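Local coordinates for cobalamin biosynthesis protein CobN (Mycobacterium tuberculosis, PDB 7C6O), which is the large, catalytic subunit of cobaltochelatase, the enzyme that inserts cobalt into the corrin ring during cobalamin biosynthesis, at residues A[597-602]-A[941-946]; A[890-895]-A[1060-1065]. All coordinates share one frame; numbering follows the deposited sequence.

Interactions 1 and 2 lie about 15 Å apart, centre to centre, and their segments alternate along the chain: 597-602, 890-895, 941-946, 1060-1065. Helices 887-893 and 942-947 come directly after strands 880-885 and 935-940 of one mixed sheet, and 1060-1065 runs out of strand 1056-1061, parallel to them. The fourth segment lies on helix 595-604, which connects strands 586-591 and 608-612 of a different sheet. Helix 887-893 joins the two contacts: Met891 packs CE on Phe943 CZ at 3.6 Å and SD near Thr599 OG1, while Arg892 binds Asn593 and Asp594 just before helix 595-604. The buried contacts thus unite segments 339 and 165 residues apart in sequence within the CobN/magnesium chelatase family region.

Interaction 1. Residues A[597-602]-A[941-946]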
ATOM      1  N   GLU A 597       1.954   2.004   2.116  1.00 10.70           N
ATOM      2  CA  GLU A 597       1.465   3.156   2.863  1.00 14.01           C
ATOM      3  C   GLU A 597       0.887   4.215   1.929  1.00 12.60           C
ATOM      4  O   GLU A 597      -0.118   4.857   2.256  1.00 13.55           O
ATOM      5  CB  GLU A 597       2.591   3.729   3.722  1.00 17.67           C
ATOM      6  CG  GLU A 597       3.183   2.724   4.713  1.00 23.18           C
ATOM      7  CD  GLU A 597       4.303   1.877   4.116  1.00 25.59           C
ATOM      8  OE1 GLU A 597       4.406   1.792   2.872  1.00 23.28           O
ATOM      9  OE2 GLU A 597       5.089   1.297   4.897  1.00 27.46           O
ATOM     10  N   GLY A 598       1.499   4.408   0.758  1.00 12.04           N
ATOM     11  CA  GLY A 598       0.935   5.341  -0.204  1.00 12.87           C
ATOM     12  C   GLY A 598      -0.403   4.873  -0.737  1.00 14.18           C
ATOM     13  O   GLY A 598      -1.322   5.674  -0.933  1.00 12.59           O
ATOM     14  N   THR A 599      -0.531   3.566  -0.969  1.00 11.80           N
ATOM     15  CA  THR A 599      -1.778   3.005  -1.477  1.00 12.13           C
ATOM     16  C   THR A 599      -2.923   3.209  -0.491  1.00 12.43           C
ATOM     17  O   THR A 599      -4.068   3.449  -0.897  1.00 12.06           O
ATOM     18  CB  THR A 599      -1.575   1.520  -1.784  1.00 11.63           C
ATOM     19  OG1 THR A 599      -0.588   1.381  -2.815  1.00 14.01           O
ATOM     20  CG2 THR A 599      -2.862   0.877  -2.239  1.00 12.77           C
ATOM     21  N   GLN A 600      -2.633   3.133   0.811  1.00 10.72           N
ATOM     22  CA  GLN A 600      -3.686   3.327   1.802  1.00 12.54           C
ATOM     23  C   GLN A 600      -4.256   4.738   1.725  1.00 12.36           C
ATOM     24  O   GLN A 600      -5.468   4.935   1.868  1.00 11.28           O
ATOM     25  CB  GLN A 600      -3.157   3.036   3.208  1.00 12.26           C
ATOM     26  CG  GLN A 600      -4.250   2.911   4.277  1.00 14.17           C
ATOM     27  CD  GLN A 600      -5.097   1.650   4.125  1.00 15.89           C
ATOM     28  OE1 GLN A 600      -5.637   1.369   3.053  1.00 19.73           O
ATOM     29  NE2 GLN A 600      -5.221   0.891   5.204  1.00 17.07           N
ATOM     30  N   ALA A 601      -3.397   5.730   1.485  1.00 12.06           N
ATOM     31  CA  ALA A 601      -3.885   7.090   1.294  1.00 12.63           C
ATOM     32  C   ALA A 601      -4.700   7.207   0.012  1.00 13.31           C
ATOM     33  O   ALA A 601      -5.712   7.917  -0.022  1.00 12.08           O
ATOM     34  CB  ALA A 601      -2.713   8.070   1.282  1.00 14.20           C
ATOM     35  N   LYS A 602      -4.277   6.514  -1.052  1.00 12.33           N
ATOM     36  CA  LYS A 602      -5.030   6.535  -2.305  1.00 11.07           C
ATOM     37  C   LYS A 602      -6.445   6.010  -2.115  1.00 13.16           C
ATOM     38  O   LYS A 602      -7.396   6.532  -2.707  1.00 14.28           O
ATOM     39  CB  LYS A 602      -4.318   5.700  -3.372  1.00 11.27           C
ATOM     40  CG  LYS A 602      -2.978   6.242  -3.847  1.00 11.42           C
ATOM     41  CD  LYS A 602      -2.252   5.209  -4.709  1.00 13.43           C
ATOM     42  CE  LYS A 602      -2.920   5.013  -6.065  1.00 13.20           C
ATOM     43  NZ  LYS A 602      -2.641   6.145  -6.995  1.00 16.20           N
ATOM     44  N   SER A 941      -0.610  -7.392   8.661  1.00 13.54           N
ATOM     45  CA  SER A 941      -0.974  -6.050   9.073  1.00 15.21           C
ATOM     46  C   SER A 941      -2.417  -5.759   8.671  1.00 17.22           C
ATOM     47  O   SER A 941      -3.057  -6.525   7.944  1.00 14.12           O
ATOM     48  CB  SER A 941      -0.027  -5.022   8.454  1.00 16.23           C
ATOM     49  OG  SER A 941      -0.135  -5.019   7.042  1.00 13.96           O
ATOM     50  N   GLY A 942      -2.936  -4.637   9.169  1.00 12.44           N
ATOM     51  CA  GLY A 942      -4.251  -4.199   8.736  1.00 12.59           C
ATOM     52  C   GLY A 942      -4.298  -3.898   7.250  1.00 11.85           C
ATOM     53  O   GLY A 942      -5.273  -4.228   6.569  1.00 13.17           O
ATOM     54  N   PHE A 943      -3.239  -3.282   6.719  1.00 13.81           N
ATOM     55  CA  PHE A 943      -3.243  -2.961   5.297  1.00 13.47           C
ATOM     56  C   PHE A 943      -3.132  -4.214   4.438  1.00 12.35           C
ATOM     57  O   PHE A 943      -3.737  -4.284   3.362  1.00 14.16           O
ATOM     58  CB  PHE A 943      -2.118  -1.993   4.944  1.00 16.31           C
ATOM     59  CG  PHE A 943      -2.050  -1.690   3.477  1.00 15.97           C
ATOM     60  CD1 PHE A 943      -2.994  -0.866   2.886  1.00 15.07           C
ATOM     61  CD2 PHE A 943      -1.069  -2.260   2.679  1.00 16.35           C
ATOM     62  CE1 PHE A 943      -2.951  -0.597   1.532  1.00 16.11           C
ATOM     63  CE2 PHE A 943      -1.022  -1.999   1.322  1.00 15.01           C
ATOM     64  CZ  PHE A 943      -1.964  -1.164   0.747  1.00 14.72           C
ATOM     65  N   PHE A 944      -2.344  -5.203   4.876  1.00 14.56           N
ATOM     66  CA  PHE A 944      -2.286  -6.461   4.136  1.00 13.50           C
ATOM     67  C   PHE A 944      -3.670  -7.081   4.019  1.00 14.73           C
ATOM     68  O   PHE A 944      -4.059  -7.554   2.945  1.00 14.34           O
ATOM     69  CB  PHE A 944      -1.320  -7.439   4.807  1.00 11.21           C
ATOM     70  CG  PHE A 944      -1.074  -8.688   4.003  1.00 14.87           C
ATOM     71  CD1 PHE A 944       0.019  -8.771   3.151  1.00 14.11           C
ATOM     72  CD2 PHE A 944      -1.938  -9.771   4.087  1.00 15.24           C
ATOM     73  CE1 PHE A 944       0.249  -9.911   2.402  1.00 18.29           C
ATOM     74  CE2 PHE A 944      -1.715 -10.916   3.340  1.00 19.53           C
ATOM     75  CZ  PHE A 944      -0.617 -10.985   2.498  1.00 19.85           C
ATOM     76  N   ARG A 945      -4.421  -7.094   5.122  1.00 14.97           N
ATOM     77  CA  ARG A 945      -5.813  -7.532   5.088  1.00 14.02           C
ATOM     78  C   ARG A 945      -6.624  -6.733   4.071  1.00 17.41           C
ATOM     79  O   ARG A 945      -7.397  -7.309   3.292  1.00 16.20           O
ATOM     80  CB  ARG A 945      -6.409  -7.405   6.490  1.00 12.66           C
ATOM     81  CG  ARG A 945      -7.925  -7.426   6.574  1.00 12.61           C
ATOM     82  CD  ARG A 945      -8.363  -6.732   7.856  1.00 15.59           C
ATOM     83  NE  ARG A 945      -8.130  -5.292   7.788  1.00 14.51           N
ATOM     84  CZ  ARG A 945      -8.001  -4.494   8.845  1.00 14.42           C
ATOM     85  NH1 ARG A 945      -8.063  -4.987  10.076  1.00 14.12           N
ATOM     86  NH2 ARG A 945      -7.799  -3.195   8.666  1.00 13.01           N
ATOM     87  N   ASP A 946      -6.444  -5.408   4.050  1.00 13.69           N
ATOM     88  CA  ASP A 946      -7.218  -4.545   3.159  1.00 15.22           C
ATOM     89  C   ASP A 946      -6.912  -4.823   1.692  1.00 15.75           C
ATOM     90  O   ASP A 946      -7.825  -4.915   0.862  1.00 16.69           O
ATOM     91  CB  ASP A 946      -6.920  -3.076   3.459  1.00 15.30           C
ATOM     92  CG  ASP A 946      -7.438  -2.629   4.803  1.00 16.77           C
ATOM     93  OD1 ASP A 946      -7.990  -3.461   5.555  1.00 16.23           O
ATOM     94  OD2 ASP A 946      -7.286  -1.427   5.099  1.00 17.03           O
TER
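Asp946 OD2 accepts hydrogen bonds from Gln600 NE2 and from the hydroxyl of Tyr1003, a residue outside the two segments. The contact joins helix 595-604, which makes the beta-alpha-beta crossover between strands 586-591 and 608-612, to helix 942-947, which follows strand 935-940 of another sheet. The short axes come no nearer than 10.8 Å, and the gap is spanned mainly by Gln600 and Phe943. The amide bond is nearly straight: Gln600 NE2 stands 3.1 Å from Asp946 OD2 with an N-H...O angle of 167°. It leaves almost in the amide plane and reaches the oxygen on its anti side, tilted out of the carboxylate plane. Because Gln600 bends at chi2, its amide lies alongside the Phe943 ring while NE2 still reaches the aspartate. Amide and ring planes are 88° apart, and Gln600 OE1 lies at the ring edge, 3.5 Å from Phe943 CD1. Phe943 holds CG anti to its backbone N (chi1 177°), which sends the ring toward helix 595-604. There Thr599 CG2 meets the ring edge, 3.7 Å from Phe943 CZ, and the hydroxyl of Thr599 bonds back to Pro595 O, leaving the methyl to pack. Asp946 itself is steadied from its own helix. Arg945 grips OD1 side-on with two nitrogens, NE of Arg945 at 2.9 Å and NH2 of Arg945 at 3.1 Å from Asp946 OD1, so the two carboxylate oxygens serve different partners; the arginine probably offsets the charge of this buried carboxylate. Ser941 N-caps the same helix, its OG 3.1 Å from Phe944 N. The guanidinium of Arg945 is backed by glycine: Gly942 CA sits over the centre of one face, 3.7 Å above its plane.

Interaction 2. Residues A[890-895]-A[1060-1065]; sequences AMRTAG and NTDTRE
Arg892 meets Asp1062 through a weak, one-nitrogen salt bridge, though both residues are buried. The contact joins the C-terminal end of helix 887-893 to the loop leaving strand 1056-1061, the parallel neighbour of strand 880-885 in a mixed sheet. NH1 of Arg892 is 3.2 Å from OD1 of Asp1062; the N-H...O angle of 132° makes the bond weak, and the guanidinium and carboxylate planes are 72° apart. Asp1062 is modelled in two conformers, so the pairing is established for one of them and is otherwise doubtful. The other nitrogens of Arg892 are engaged elsewhere: NE gives its hydrogen to Asn593 O and NH2 forms a salt bridge with Asp594. Thr1063 lies across the extended arginine chain, its CB 4.0 Å from Arg892 CD, and its CG2 over the centre of one guanidinium face. Beside them Thr893 packs CG2 on Asp1062 CB at 3.8 Å. In Thr893 chi1 of 68° sets OG1 between the backbone N and the carbonyl carbon, leaving the methyl to meet the aspartate. That oxygen bonds Ser889 O and accepts from Gly895 N at 3.1 Å, an ST turn where the helix ends. Across the contact, Thr1063 is tied within its own loop: its OG1 donates to Glu1065 OE1 at 2.7 Å, on the syn side, tilted out of the carboxylate plane.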
ATOM      1  N   ALA A 890       4.753  -7.020   0.173  1.00 13.29           N
ATOM      2  CA  ALA A 890       4.237  -7.764  -0.969  1.00 13.46           C
ATOM      3  C   ALA A 890       4.262  -6.919  -2.234  1.00 14.04           C
ATOM      4  O   ALA A 890       4.470  -7.448  -3.331  1.00 12.86           O
ATOM      5  CB  ALA A 890       2.817  -8.255  -0.684  1.00 12.58           C
ATOM      6  N   MET A 891       4.073  -5.606  -2.104  1.00 11.85           N
ATOM      7  CA  MET A 891       4.105  -4.737  -3.274  1.00 11.50           C
ATOM      8  C   MET A 891       5.528  -4.449  -3.739  1.00 13.73           C
ATOM      9  O   MET A 891       5.748  -4.226  -4.934  1.00 13.39           O
ATOM     10  CB  MET A 891       3.372  -3.434  -2.970  1.00 12.75           C
ATOM     11  CG  MET A 891       1.887  -3.614  -2.708  1.00 13.78           C
ATOM     12  SD  MET A 891       1.106  -2.075  -2.205  1.00 14.92           S
ATOM     13  CE  MET A 891      -0.626  -2.528  -2.327  1.00 12.37           C
ATOM     14  N   ARG A 892       6.499  -4.441  -2.818  1.00 15.28           N
ATOM     15  CA  ARG A 892       7.891  -4.220  -3.203  1.00 13.61           C
ATOM     16  C   ARG A 892       8.486  -5.436  -3.906  1.00 15.34           C
ATOM     17  O   ARG A 892       9.351  -5.287  -4.779  1.00 13.43           O
ATOM     18  CB  ARG A 892       8.747  -3.897  -1.977  1.00 11.34           C
ATOM     19  CG  ARG A 892       8.488  -2.566  -1.283  1.00 14.84           C
ATOM     20  CD  ARG A 892       9.500  -2.391  -0.139  1.00 17.88           C
ATOM     21  NE  ARG A 892       9.283  -1.179   0.642  1.00 22.57           N
ATOM     22  CZ  ARG A 892       9.154  -1.149   1.964  1.00 21.21           C
ATOM     23  NH1 ARG A 892       9.236  -2.269   2.674  1.00 18.67           N
ATOM     24  NH2 ARG A 892       8.962   0.007   2.580  1.00 26.42           N
ATOM     25  N   THR A 893       8.059  -6.641  -3.525  1.00 15.40           N
ATOM     26  CA  THR A 893       8.702  -7.872  -3.957  1.00 13.51           C
ATOM     27  C   THR A 893       7.825  -8.764  -4.820  1.00 16.20           C
ATOM     28  O   THR A 893       8.321  -9.784  -5.319  1.00 14.32           O
ATOM     29  CB  THR A 893       9.151  -8.694  -2.740  1.00 13.92           C
ATOM     30  OG1 THR A 893       7.992  -9.181  -2.053  1.00 14.98           O
ATOM     31  CG2 THR A 893       9.974  -7.842  -1.785  1.00 12.77           C
ATOM     32  N   ALA A 894       6.550  -8.423  -4.998  1.00 14.19           N
ATOM     33  CA  ALA A 894       5.546  -9.279  -5.629  1.00 17.31           C
ATOM     34  C   ALA A 894       5.296 -10.559  -4.834  1.00 19.24           C
ATOM     35  O   ALA A 894       4.840 -11.561  -5.395  1.00 17.65           O
ATOM     36  CB  ALA A 894       5.908  -9.608  -7.085  1.00 18.06           C
ATOM     37  N   GLY A 895       5.595 -10.551  -3.532  1.00 18.43           N
ATOM     38  CA  GLY A 895       5.087 -11.577  -2.638  1.00 16.06           C
ATOM     39  C   GLY A 895       6.083 -12.535  -2.007  1.00 17.50           C
ATOM     40  O   GLY A 895       5.745 -13.702  -1.783  1.00 17.37           O
ATOM     41  N   ASN A1060      11.307 -10.118   7.529  1.00  8.94           N
ATOM     42  CA  ASN A1060      12.171  -9.962   6.371  1.00 11.58           C
ATOM     43  C   ASN A1060      12.425  -8.487   6.089  1.00 14.64           C
ATOM     44  O   ASN A1060      11.524  -7.654   6.218  1.00 16.28           O
ATOM     45  CB  ASN A1060      11.563 -10.650   5.150  1.00 13.99           C
ATOM     46  CG  ASN A1060      11.473 -12.156   5.325  1.00 14.37           C
ATOM     47  OD1 ASN A1060      12.333 -12.767   5.964  1.00 14.72           O
ATOM     48  ND2 ASN A1060      10.431 -12.758   4.770  1.00 13.53           N
ATOM     49  N   THR A1061      13.672  -8.171   5.738  1.00 15.70           N
ATOM     50  CA  THR A1061      14.085  -6.828   5.339  1.00 16.33           C
ATOM     51  C   THR A1061      14.301  -6.862   3.834  1.00 14.54           C
ATOM     52  O   THR A1061      15.265  -7.468   3.354  1.00 15.30           O
ATOM     53  CB  THR A1061      15.354  -6.395   6.069  1.00 19.78           C
ATOM     54  OG1 THR A1061      16.410  -7.322   5.783  1.00 18.63           O
ATOM     55  CG2 THR A1061      15.117  -6.361   7.566  1.00 20.55           C
ATOM     56  N   ASP A1062      13.411  -6.211   3.090  1.00 14.29           N
ATOM     57  CA  ASP A1062      13.384  -6.306   1.640  0.60 17.40           C
ATOM     58  C   ASP A1062      13.811  -5.032   0.929  1.00 20.71           C
ATOM     59  O   ASP A1062      13.907  -5.034  -0.303  1.00 23.27           O
ATOM     60  CB  ASP A1062      11.974  -6.697   1.176  0.60 19.18           C
ATOM     61  CG  ASP A1062      10.886  -5.978   1.958  0.60 19.72           C
ATOM     62  OD1 ASP A1062      11.145  -4.877   2.488  0.60 19.87           O
ATOM     63  OD2 ASP A1062       9.771  -6.526   2.055  0.60 20.69           O
ATOM     64  N   THR A1063      14.047  -3.942   1.655  1.00 18.53           N
ATOM     65  CA  THR A1063      14.434  -2.686   1.028  1.00 19.92           C
ATOM     66  C   THR A1063      15.618  -2.094   1.781  1.00 20.47           C
ATOM     67  O   THR A1063      15.731  -2.243   3.001  1.00 17.83           O
ATOM     68  CB  THR A1063      13.240  -1.702   0.967  1.00 22.50           C
ATOM     69  OG1 THR A1063      13.230  -1.031  -0.302  1.00 23.44           O
ATOM     70  CG2 THR A1063      13.299  -0.669   2.080  1.00 23.27           C
ATOM     71  N   ARG A1064      16.522  -1.456   1.038  1.00 18.98           N
ATOM     72  CA  ARG A1064      17.760  -0.932   1.601  1.00 18.39           C
ATOM     73  C   ARG A1064      17.672   0.535   1.992  1.00 18.44           C
ATOM     74  O   ARG A1064      18.561   1.022   2.698  1.00 21.57           O
ATOM     75  CB  ARG A1064      18.915  -1.121   0.609  1.00 22.97           C
ATOM     76  CG  ARG A1064      19.639  -2.442   0.751  0.66 26.36           C
ATOM     77  CD  ARG A1064      20.545  -2.447   1.974  1.00 28.75           C
ATOM     78  NE  ARG A1064      20.963  -3.802   2.330  0.78 28.71           N
ATOM     79  CZ  ARG A1064      20.597  -4.429   3.444  0.52 31.68           C
ATOM     80  NH1 ARG A1064      19.817  -3.818   4.326  1.00 34.73           N
ATOM     81  NH2 ARG A1064      21.021  -5.663   3.681  0.79 32.18           N
ATOM     82  N   GLU A1065      16.628   1.244   1.558  1.00 15.63           N
ATOM     83  CA  GLU A1065      16.506   2.669   1.846  1.00 19.21           C
ATOM     84  C   GLU A1065      16.369   2.957   3.337  1.00 25.94           C
ATOM     85  O   GLU A1065      16.708   4.062   3.776  1.00 30.39           O
ATOM     86  CB  GLU A1065      15.311   3.250   1.090  1.00 16.92           C
ATOM     87  CG  GLU A1065      15.491   3.304  -0.427  1.00 18.24           C
ATOM     88  CD  GLU A1065      15.152   1.994  -1.131  1.00 16.26           C
ATOM     89  OE1 GLU A1065      14.998   0.952  -0.455  1.00 15.84           O
ATOM     90  OE2 GLU A1065      15.041   2.011  -2.373  1.00 14.78           O
TER